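Local coordinates for beta-xylanase (Caldicellulosiruptor kristjanssonii, PDB 7NWN), which probably binds plant polysaccharides or their chain ends through a family 9 carbohydrate-binding module that belongs to a hyperthermostable modular xylanase-glucuronoyl esterase, at residues 31-34 / 35-39; 64-68 / 69-73; 107-110 / 111-114; 187-190 / 191-194. All blocks are in the same frame, centred on the assembly; numbering follows the deposited sequence.

Contact 1 (31-34 / 35-39); sequences VIDG and EVDDI. With CA (calcium ion), chain R.
Asp33 OD1 is gripped twice: it binds the calcium ion at 2.3 Å and accepts the backbone N-H of Glu35, with 2.8 Å between Glu35 N and Asp33 OD1. Residues 31-37 form a calcium-binding loop at the surface of this family 9 carbohydrate-binding module, which curls round the metal through alternate residues. Val31 O and Glu35 O supply backbone ligands, Asp33 OD1 and Asp37 OD1 carboxylate ones, and a water and Glu147 of strand 143-151 complete the site. With chi1 at 53°, the carboxylate of Asp33 folds back over its own main chain, and Glu35 N meets OD1 from above the carboxylate plane, 58° out of it. Asp37 divides its work differently. While OD1 holds the calcium, OD2 takes the N-H of Val31 on its syn side in a nearly straight bond (176°), which ties the start of the calcium loop, Val31, to its last ligand, Asp37. The gathered carboxylate charge is presumably offset in part by the metal. Glu35 turns its own carboxylate outward to a salt bridge with Lys138; the OE2 atom of Glu35 also takes a hydrogen bond from a water, 2.8 Å away, that donates a second one to Asp33 O.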
loop_
_atom_site.group_PDB
_atom_site.type_symbol
_atom_site.label_atom_id
_atom_site.label_comp_id
_atom_site.label_asym_id
_atom_site.label_seq_id
_atom_site.Cartn_x
_atom_site.Cartn_y
_atom_site.Cartn_z
ATOM N N VAL A 31 -4.663 12.854 6.505
ATOM C CA VAL A 31 -4.087 12.839 7.846
ATOM C C VAL A 31 -3.853 11.385 8.250
ATOM O O VAL A 31 -4.788 10.579 8.185
ATOM C CB VAL A 31 -5.052 13.575 8.797
ATOM C CG1 VAL A 31 -4.636 13.452 10.274
ATOM C CG2 VAL A 31 -5.167 15.063 8.362
ATOM N N ILE A 32 -2.630 11.093 8.734
ATOM C CA ILE A 32 -2.259 9.721 9.083
ATOM C C ILE A 32 -2.700 9.466 10.531
ATOM O O ILE A 32 -2.050 9.965 11.472
ATOM C CB ILE A 32 -0.730 9.471 8.882
ATOM C CG1 ILE A 32 -0.265 9.812 7.445
ATOM C CG2 ILE A 32 -0.376 8.020 9.246
ATOM C CD1 ILE A 32 -1.009 9.009 6.389
ATOM N N ASP A 33 -3.786 8.688 10.705
ATOM C CA ASP A 33 -4.326 8.474 12.053
ATOM C C ASP A 33 -5.159 7.200 12.133
ATOM O O ASP A 33 -5.687 6.934 13.214
ATOM C CB ASP A 33 -5.255 9.641 12.457
ATOM C CG ASP A 33 -6.361 9.933 11.435
ATOM O OD1 ASP A 33 -6.542 9.176 10.432
ATOM O OD2 ASP A 33 -7.084 10.869 11.676
ATOM N N GLY A 34 -5.296 6.443 11.028
ATOM C CA GLY A 34 -6.106 5.236 11.046
ATOM C C GLY A 34 -7.598 5.516 10.821
ATOM O O GLY A 34 -8.406 4.581 10.834
ATOM N N GLU A 35 -7.961 6.795 10.637
ATOM C CA GLU A 35 -9.369 7.182 10.414
ATOM C C GLU A 35 -9.524 7.590 8.941
ATOM O O GLU A 35 -8.572 8.086 8.313
ATOM C CB GLU A 35 -9.741 8.375 11.318
ATOM C CG GLU A 35 -9.577 8.102 12.824
ATOM C CD GLU A 35 -10.588 7.081 13.408
ATOM O OE1 GLU A 35 -11.686 6.904 12.841
ATOM O OE2 GLU A 35 -10.207 6.339 14.346
ATOM N N VAL A 36 -10.735 7.420 8.412
ATOM C CA VAL A 36 -11.021 7.627 7.004
ATOM C C VAL A 36 -11.383 9.090 6.843
ATOM O O VAL A 36 -12.523 9.486 7.105
ATOM C CB VAL A 36 -12.189 6.745 6.515
ATOM C CG1 VAL A 36 -12.465 6.956 5.020
ATOM C CG2 VAL A 36 -11.945 5.268 6.837
ATOM N N ASP A 37 -10.402 9.872 6.408
ATOM C CA ASP A 37 -10.612 11.283 6.060
ATOM C C ASP A 37 -11.770 11.380 5.062
ATOM O O ASP A 37 -11.887 10.524 4.171
ATOM C CB ASP A 37 -9.427 11.847 5.244
ATOM C CG ASP A 37 -8.086 11.717 5.957
ATOM O OD1 ASP A 37 -7.748 10.599 6.360
ATOM O OD2 ASP A 37 -7.386 12.741 6.107
ATOM N N ASP A 38 -12.549 12.468 5.178
ATOM C CA ASP A 38 -13.571 12.844 4.209
ATOM C C ASP A 38 -13.014 12.726 2.773
ATOM O O ASP A 38 -13.640 12.128 1.889
ATOM C CB ASP A 38 -14.022 14.295 4.516
ATOM C CG ASP A 38 -14.772 14.965 3.360
ATOM O OD1 ASP A 38 -15.674 14.336 2.830
ATOM O OD2 ASP A 38 -14.411 16.137 2.969
ATOM N N ILE A 39 -11.792 13.202 2.536
ATOM C CA ILE A 39 -11.267 13.206 1.169
ATOM C C ILE A 39 -11.038 11.799 0.594
ATOM O O ILE A 39 -11.022 11.664 -0.640
ATOM C CB ILE A 39 -9.995 14.041 1.020
ATOM C CG1 ILE A 39 -8.807 13.508 1.842
ATOM C CG2 ILE A 39 -10.290 15.543 1.259
ATOM C CD1 ILE A 39 -7.497 14.271 1.523
HETATM CA CA CA R . -6.786 9.496 8.137
HETATM O O HOH W 1 -7.498 5.467 14.475
HETATM O O HOH W 2 -8.168 11.196 9.230
#

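Contact 2 (64-68 / 69-73); sequences MWDDN and ALYVL. With EDO (1,2-ethanediol), chain J.
Asp66 holds its carboxylate between backbone N and carbonyl carbon (chi1 71°), and Tyr71 sets its ring beside its own backbone N (chi1 -66°), so that the two groups converge on one face of the hairpin of strands 58-66 and 69-77. Tyr71 OH donates to Asp66 OD2 over 2.7 Å, reaching it from above the carboxylate plane; carboxylate and ring are turned 79° apart, with Asp66 CG at the ring edge. The other oxygen, Asp66 OD1, accepts the backbone N-H of Asn68 at 2.8 Å and forms an Asx turn inside the type I turn from Asp66 to Ala69. Next along the strands, Met64 and Tyr71 make an antiparallel hydrogen-bonded pair, with Tyr71 N to Met64 O at 2.8 Å. Met64 CB lies 4.1 Å from Tyr71 CB. Asp66 N bonds to Ala69 O at 2.9 Å. On the opposite face Leu70 CD1 rests against Met64 O, and the indole of Trp65 packs edge-to-face with Tyr27. Ser29 OG also bonds to Asp66 OD2, and Arg149 NE to Tyr71 OH. One buried carboxylate thus fixes both the turn and the phenol, and the nearby arginine would be expected to offset some of its charge.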
loop_
_atom_site.group_PDB
_atom_site.type_symbol
_atom_site.label_atom_id
_atom_site.label_comp_id
_atom_site.label_asym_id
_atom_site.label_seq_id
_atom_site.Cartn_x
_atom_site.Cartn_y
_atom_site.Cartn_z
ATOM N N MET A 64 -3.562 7.801 -2.951
ATOM C CA MET A 64 -3.641 9.246 -3.134
ATOM C C MET A 64 -2.196 9.728 -3.173
ATOM O O MET A 64 -1.324 9.054 -2.625
ATOM C CB MET A 64 -4.415 9.871 -1.963
ATOM C CG MET A 64 -4.935 11.290 -2.211
ATOM S SD MET A 64 -6.145 11.827 -0.956
ATOM C CE MET A 64 -7.472 10.688 -1.239
ATOM N N TRP A 65 -1.916 10.850 -3.852
ATOM C CA TRP A 65 -0.565 11.394 -3.830
ATOM C C TRP A 65 -0.582 12.893 -3.566
ATOM O O TRP A 65 -1.539 13.574 -3.913
ATOM C CB TRP A 65 0.148 11.136 -5.166
ATOM C CG TRP A 65 -0.380 11.940 -6.323
ATOM C CD1 TRP A 65 -1.526 11.716 -7.036
ATOM C CD2 TRP A 65 0.251 13.084 -6.924
ATOM N NE1 TRP A 65 -1.656 12.634 -8.052
ATOM C CE2 TRP A 65 -0.562 13.474 -8.020
ATOM C CE3 TRP A 65 1.424 13.807 -6.653
ATOM C CZ2 TRP A 65 -0.240 14.581 -8.819
ATOM C CZ3 TRP A 65 1.777 14.861 -7.486
ATOM C CH2 TRP A 65 0.921 15.265 -8.515
ATOM N N ASP A 66 0.510 13.373 -2.985
ATOM C CA ASP A 66 0.737 14.801 -2.914
ATOM C C ASP A 66 2.172 15.082 -3.359
ATOM O O ASP A 66 2.915 14.160 -3.673
ATOM C CB ASP A 66 0.341 15.398 -1.554
ATOM C CG ASP A 66 1.227 15.044 -0.370
ATOM O OD1 ASP A 66 2.422 14.737 -0.561
ATOM O OD2 ASP A 66 0.736 15.184 0.766
ATOM N N ASP A 67 2.590 16.344 -3.243
ATOM C CA ASP A 67 3.895 16.755 -3.731
ATOM C C ASP A 67 5.014 15.961 -3.077
ATOM O O ASP A 67 6.072 15.915 -3.681
ATOM C CB ASP A 67 4.174 18.254 -3.509
ATOM C CG ASP A 67 3.276 19.127 -4.374
ATOM O OD1 ASP A 67 2.633 18.602 -5.329
ATOM O OD2 ASP A 67 3.153 20.292 -4.045
ATOM N N ASN A 68 4.809 15.424 -1.847
ATOM C CA ASN A 68 5.902 14.847 -1.088
ATOM C C ASN A 68 5.803 13.318 -0.905
ATOM O O ASN A 68 6.734 12.722 -0.357
ATOM C CB ASN A 68 6.007 15.487 0.301
ATOM C CG ASN A 68 6.123 16.997 0.212
ATOM O OD1 ASN A 68 7.049 17.483 -0.425
ATOM N ND2 ASN A 68 5.205 17.723 0.844
ATOM N N ALA A 69 4.667 12.706 -1.256
ATOM C CA ALA A 69 4.330 11.396 -0.694
ATOM C C ALA A 69 3.282 10.678 -1.515
ATOM O O ALA A 69 2.441 11.294 -2.186
ATOM C CB ALA A 69 3.841 11.507 0.736
ATOM N N LEU A 70 3.326 9.350 -1.358
ATOM C CA LEU A 70 2.233 8.478 -1.736
ATOM C C LEU A 70 1.525 7.995 -0.463
ATOM O O LEU A 70 2.198 7.656 0.505
ATOM C CB LEU A 70 2.766 7.281 -2.539
ATOM C CG LEU A 70 1.707 6.293 -3.053
ATOM C CD1 LEU A 70 0.820 6.877 -4.153
ATOM C CD2 LEU A 70 2.339 5.016 -3.543
ATOM N N TYR A 71 0.193 7.813 -0.565
ATOM C CA TYR A 71 -0.678 7.470 0.559
ATOM C C TYR A 71 -1.448 6.206 0.215
ATOM O O TYR A 71 -1.956 6.075 -0.910
ATOM C CB TYR A 71 -1.684 8.597 0.856
ATOM C CG TYR A 71 -0.978 9.849 1.338
ATOM C CD1 TYR A 71 -0.626 10.006 2.672
ATOM C CD2 TYR A 71 -0.617 10.845 0.438
ATOM C CE1 TYR A 71 0.059 11.129 3.113
ATOM C CE2 TYR A 71 0.083 11.973 0.851
ATOM C CZ TYR A 71 0.364 12.138 2.199
ATOM O OH TYR A 71 1.063 13.232 2.593
ATOM N N VAL A 72 -1.543 5.300 1.203
ATOM C CA VAL A 72 -2.323 4.079 1.032
ATOM C C VAL A 72 -3.319 3.982 2.187
ATOM O O VAL A 72 -2.901 4.107 3.326
ATOM C CB VAL A 72 -1.428 2.817 1.002
ATOM C CG1 VAL A 72 -2.252 1.561 0.670
ATOM C CG2 VAL A 72 -0.252 2.972 0.008
ATOM N N LEU A 73 -4.585 3.690 1.869
ATOM C CA LEU A 73 -5.556 3.334 2.898
ATOM C C LEU A 73 -6.015 1.914 2.565
ATOM O O LEU A 73 -6.578 1.729 1.490
ATOM C CB LEU A 73 -6.753 4.294 2.815
ATOM C CG LEU A 73 -7.924 3.936 3.741
ATOM C CD1 LEU A 73 -7.546 4.367 5.125
ATOM C CD2 LEU A 73 -9.166 4.714 3.308
HETATM C C1 EDO J . 9.902 16.683 -2.030
HETATM O O1 EDO J . 9.135 16.684 -3.224
HETATM C C2 EDO J . 10.776 15.495 -1.908
HETATM O O2 EDO J . 12.023 15.651 -2.571
#

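Contact 3 (107-110 / 111-114); sequences SYQS and DDLH. With CA (calcium ion), chain S; EDO (1,2-ethanediol), chain I.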
loop_
_atom_site.group_PDB
_atom_site.type_symbol
_atom_site.label_atom_id
_atom_site.label_comp_id
_atom_site.label_asym_id
_atom_site.label_seq_id
_atom_site.Cartn_x
_atom_site.Cartn_y
_atom_site.Cartn_z
ATOM N N SER A 107 15.330 -7.171 -11.040
ATOM C CA SER A 107 15.818 -7.334 -9.689
ATOM C C SER A 107 15.865 -5.945 -9.034
ATOM O O SER A 107 15.706 -4.944 -9.720
ATOM C CB SER A 107 17.148 -8.075 -9.707
ATOM O OG SER A 107 18.232 -7.184 -9.945
ATOM N N TYR A 108 16.021 -5.872 -7.704
ATOM C CA TYR A 108 15.700 -4.654 -6.973
ATOM C C TYR A 108 16.810 -3.624 -7.193
ATOM O O TYR A 108 17.968 -3.910 -6.916
ATOM C CB TYR A 108 15.450 -4.929 -5.474
ATOM C CG TYR A 108 13.996 -5.160 -5.109
ATOM C CD1 TYR A 108 13.278 -6.204 -5.682
ATOM C CD2 TYR A 108 13.309 -4.337 -4.206
ATOM C CE1 TYR A 108 11.921 -6.395 -5.411
ATOM C CE2 TYR A 108 11.960 -4.538 -3.903
ATOM C CZ TYR A 108 11.273 -5.599 -4.476
ATOM O OH TYR A 108 9.936 -5.815 -4.230
ATOM N N GLN A 109 16.445 -2.402 -7.598
ATOM C CA GLN A 109 17.437 -1.333 -7.699
ATOM C C GLN A 109 17.412 -0.483 -6.422
ATOM O O GLN A 109 16.648 -0.761 -5.485
ATOM C CB GLN A 109 17.119 -0.474 -8.925
ATOM C CG GLN A 109 16.739 -1.256 -10.170
ATOM C CD GLN A 109 17.931 -2.041 -10.667
ATOM O OE1 GLN A 109 17.849 -3.246 -10.883
ATOM N NE2 GLN A 109 19.067 -1.375 -10.813
ATOM N N SER A 110 18.246 0.566 -6.405
ATOM C CA SER A 110 18.444 1.445 -5.258
ATOM C C SER A 110 17.176 2.245 -4.925
ATOM O O SER A 110 17.022 2.660 -3.787
ATOM C CB SER A 110 19.609 2.389 -5.503
ATOM O OG SER A 110 19.306 3.197 -6.633
ATOM N N ASP A 111 16.300 2.487 -5.911
ATOM C CA ASP A 111 15.083 3.249 -5.704
ATOM C C ASP A 111 13.859 2.351 -5.398
ATOM O O ASP A 111 12.742 2.865 -5.337
ATOM C CB ASP A 111 14.772 4.037 -6.978
ATOM C CG ASP A 111 14.297 3.110 -8.087
ATOM O OD1 ASP A 111 15.061 2.132 -8.387
ATOM O OD2 ASP A 111 13.120 3.297 -8.569
ATOM N N ASP A 112 14.016 1.010 -5.339
ATOM C CA ASP A 112 12.854 0.128 -5.197
ATOM C C ASP A 112 12.519 -0.069 -3.714
ATOM O O ASP A 112 13.405 -0.070 -2.874
ATOM C CB ASP A 112 13.020 -1.183 -5.966
ATOM C CG ASP A 112 13.170 -0.965 -7.474
ATOM O OD1 ASP A 112 12.353 -0.216 -8.041
ATOM O OD2 ASP A 112 14.072 -1.583 -8.072
ATOM N N LEU A 113 11.223 -0.088 -3.394
ATOM C CA LEU A 113 10.799 -0.121 -1.991
ATOM C C LEU A 113 9.886 -1.323 -1.785
ATOM O O LEU A 113 9.032 -1.622 -2.632
ATOM C CB LEU A 113 10.066 1.173 -1.621
ATOM C CG LEU A 113 10.801 2.501 -1.916
ATOM C CD1 LEU A 113 9.913 3.685 -1.533
ATOM C CD2 LEU A 113 12.156 2.603 -1.214
ATOM N N HIS A 114 10.056 -1.944 -0.609
ATOM C CA HIS A 114 9.143 -3.000 -0.183
ATOM C C HIS A 114 8.972 -2.921 1.339
ATOM O O HIS A 114 9.905 -3.220 2.097
ATOM C CB HIS A 114 9.647 -4.370 -0.680
ATOM C CG HIS A 114 8.785 -5.522 -0.300
ATOM N ND1 HIS A 114 9.250 -6.820 -0.280
ATOM C CD2 HIS A 114 7.498 -5.575 0.102
ATOM C CE1 HIS A 114 8.294 -7.624 0.096
ATOM N NE2 HIS A 114 7.212 -6.889 0.341
HETATM CA CA CA S . 13.125 1.259 -9.669
HETATM C C1 EDO I . 17.228 -0.862 -2.276
HETATM O O1 EDO I . 16.052 -1.487 -2.894
HETATM C C2 EDO I . 17.302 -0.358 -0.843
HETATM O O2 EDO I . 17.380 -1.335 0.215
HETATM O O HOH W 3 15.319 2.467 -1.752
HETATM O O HOH W 4 13.143 -1.051 -10.648
#
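Asp112 leaves its backbone with CB 3.6 Å from Tyr108 CD2, the closest approach of these two side chains, beside a calcium site where a loop of the beta-sandwich module runs into strand 112-118. From CB the chain swings to CG beside its own backbone N (chi1 -62°), and the carboxylate then splits its duties. Its OD1 binds the calcium ion at 2.3 Å; its OD2 turns back to accept the N-H of Gln109 at 2.6 Å, on the anti side and close to straight (166°). A calcium-bound water donates to the same Asp112 OD2. The return bond of the type I turn from Gln109 to Asp112 is longer, 3.2 Å from Asp112 N to Gln109 O.

Asp111 grips the calcium with both oxygens, and its OD2 also accepts a hydrogen bond from Asn101 N. Asp99 and Asp103 complete the protein ligands, so four aspartates surround this ion. Farther along, the Tyr108 ring, nearly perpendicular to the Asp112 carboxylate, continues past that CB toward His114. There the phenol oxygen lies near the root of the histidine side chain while bonding to Ala190 O of the neighbouring loop. His114 itself stacks on Phe97 and hydrogen-bonds through NE2 to Glu95. A 1,2-ethanediol molecule, probably from the crystallisation liquor, lies against the carbonyls of Gln109 and Asp112, and a water donates to Ser110 O at 2.7 Å.

Contact 4 (187-190 / 191-194); sequences TGNA and WQNP
The surface loop between strands 177-182 and 198-202 coils into a short, irregular turn at 187-194, where Asn189 uses both its main-chain and its side-chain oxygen to hold Gln192. The backbone bond from Gln192 N to Asn189 O is short, 2.7 Å; Asn193 N reaches the same oxygen at 3.0 Å in a weak, bent bond. A side-chain bond doubles the link: Gln192 NE2 donates to Asn189 OD1 over 2.8 Å, the acceptor lying in the Gln192 amide plane while the donor stands above that of Asn189.

Trp191 is set with its indole between backbone N and carbonyl carbon (chi1 70°), which folds the ring back along the loop. Its edge takes Gly188 O in plane, 3.2 Å from Trp191 CD1, and Gln192 CG lies over the centre of one ring face. Hexaethylene glycol and di(hydroxyethyl)ether molecules, probably from the crystallisation liquor, lie near this indole, and His114 of strand 112-118 also touches it. At the base of the turn Asp185 OD2 accepts from both Asn189 N and Ala190 N. With Gln192 over one face of the indole, any sugar would have to stack on the other; an exposed tryptophan so placed is consistent with a carbohydrate-binding surface, though no sugar is bound here to confirm it.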
loop_
_atom_site.group_PDB
_atom_site.type_symbol
_atom_site.label_atom_id
_atom_site.label_comp_id
_atom_site.label_asym_id
_atom_site.label_seq_id
_atom_site.Cartn_x
_atom_site.Cartn_y
_atom_site.Cartn_z
ATOM N N THR A 187 2.554 -14.420 -9.323
ATOM C CA THR A 187 3.619 -15.404 -9.448
ATOM C C THR A 187 4.414 -15.568 -8.163
ATOM O O THR A 187 5.370 -16.340 -8.153
ATOM C CB THR A 187 4.637 -15.061 -10.551
ATOM O OG1 THR A 187 5.468 -13.985 -10.119
ATOM C CG2 THR A 187 4.023 -14.752 -11.904
ATOM N N GLY A 188 4.099 -14.795 -7.115
ATOM C CA GLY A 188 4.814 -14.921 -5.848
ATOM C C GLY A 188 6.177 -14.243 -5.869
ATOM O O GLY A 188 6.981 -14.470 -4.968
ATOM N N ASN A 189 6.423 -13.345 -6.846
ATOM C CA ASN A 189 7.811 -12.939 -7.042
ATOM C C ASN A 189 8.091 -11.442 -6.924
ATOM O O ASN A 189 9.260 -11.050 -7.030
ATOM C CB ASN A 189 8.388 -13.530 -8.325
ATOM C CG ASN A 189 9.129 -14.822 -8.053
ATOM O OD1 ASN A 189 9.870 -14.934 -7.062
ATOM N ND2 ASN A 189 8.894 -15.795 -8.913
ATOM N N ALA A 190 7.043 -10.635 -6.666
ATOM C CA ALA A 190 7.170 -9.192 -6.474
ATOM C C ALA A 190 8.240 -8.867 -5.458
ATOM O O ALA A 190 8.862 -7.797 -5.536
ATOM C CB ALA A 190 5.847 -8.550 -6.072
ATOM N N TRP A 191 8.449 -9.767 -4.490
ATOM C CA TRP A 191 9.492 -9.474 -3.511
ATOM C C TRP A 191 10.906 -9.469 -4.105
ATOM O O TRP A 191 11.844 -9.019 -3.429
ATOM C CB TRP A 191 9.405 -10.417 -2.313
ATOM C CG TRP A 191 9.778 -11.834 -2.621
ATOM C CD1 TRP A 191 9.003 -12.792 -3.212
ATOM C CD2 TRP A 191 11.057 -12.448 -2.347
ATOM N NE1 TRP A 191 9.719 -13.954 -3.333
ATOM C CE2 TRP A 191 10.967 -13.791 -2.782
ATOM C CE3 TRP A 191 12.250 -12.004 -1.763
ATOM C CZ2 TRP A 191 12.038 -14.686 -2.652
ATOM C CZ3 TRP A 191 13.306 -12.886 -1.632
ATOM C CH2 TRP A 191 13.205 -14.206 -2.085
ATOM N N GLN A 192 11.042 -9.984 -5.344
ATOM C CA GLN A 192 12.356 -10.232 -5.956
ATOM C C GLN A 192 12.490 -9.471 -7.270
ATOM O O GLN A 192 13.599 -9.184 -7.677
ATOM C CB GLN A 192 12.542 -11.707 -6.353
ATOM C CG GLN A 192 12.938 -12.589 -5.199
ATOM C CD GLN A 192 13.395 -13.962 -5.625
ATOM O OE1 GLN A 192 14.564 -14.268 -5.488
ATOM N NE2 GLN A 192 12.506 -14.770 -6.173
ATOM N N ASN A 193 11.360 -9.159 -7.902
ATOM C CA ASN A 193 11.306 -8.738 -9.286
ATOM C C ASN A 193 10.375 -7.520 -9.471
ATOM O O ASN A 193 9.163 -7.651 -9.640
ATOM C CB ASN A 193 10.886 -9.930 -10.149
ATOM C CG ASN A 193 10.933 -9.654 -11.637
ATOM O OD1 ASN A 193 11.177 -8.536 -12.072
ATOM N ND2 ASN A 193 10.616 -10.657 -12.429
ATOM N N PRO A 194 10.913 -6.278 -9.531
ATOM C CA PRO A 194 10.070 -5.090 -9.718
ATOM C C PRO A 194 9.254 -5.032 -11.008
ATOM O O PRO A 194 8.199 -4.390 -11.039
ATOM C CB PRO A 194 11.071 -3.951 -9.588
ATOM C CG PRO A 194 12.152 -4.531 -8.711
ATOM C CD PRO A 194 12.312 -5.951 -9.241
#

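Contact 2 is the buried member of the set, a hairpin turn in the four-stranded sheet, whereas contacts 1 and 4 lie at the surface and contact 3 is partly buried. Contacts 1 and 3 both wrap calcium, but with different means: 31-39 offers backbone carbonyls as well as carboxylates, 107-114 only aspartate carboxylates among its protein ligands. They sit on opposite sides of the chain's centre, about 28 Å apart between centres. Contact 1 touches contact 2 through apolar packing, Ile32 on Tyr71 and Ile39 on Met64. Contacts 3 and 4 are neighbours on the other side, joined where Tyr108 meets Ala190 and Pro194, so a metal-ordered turn adjoins a metal-free, amide-bridged one.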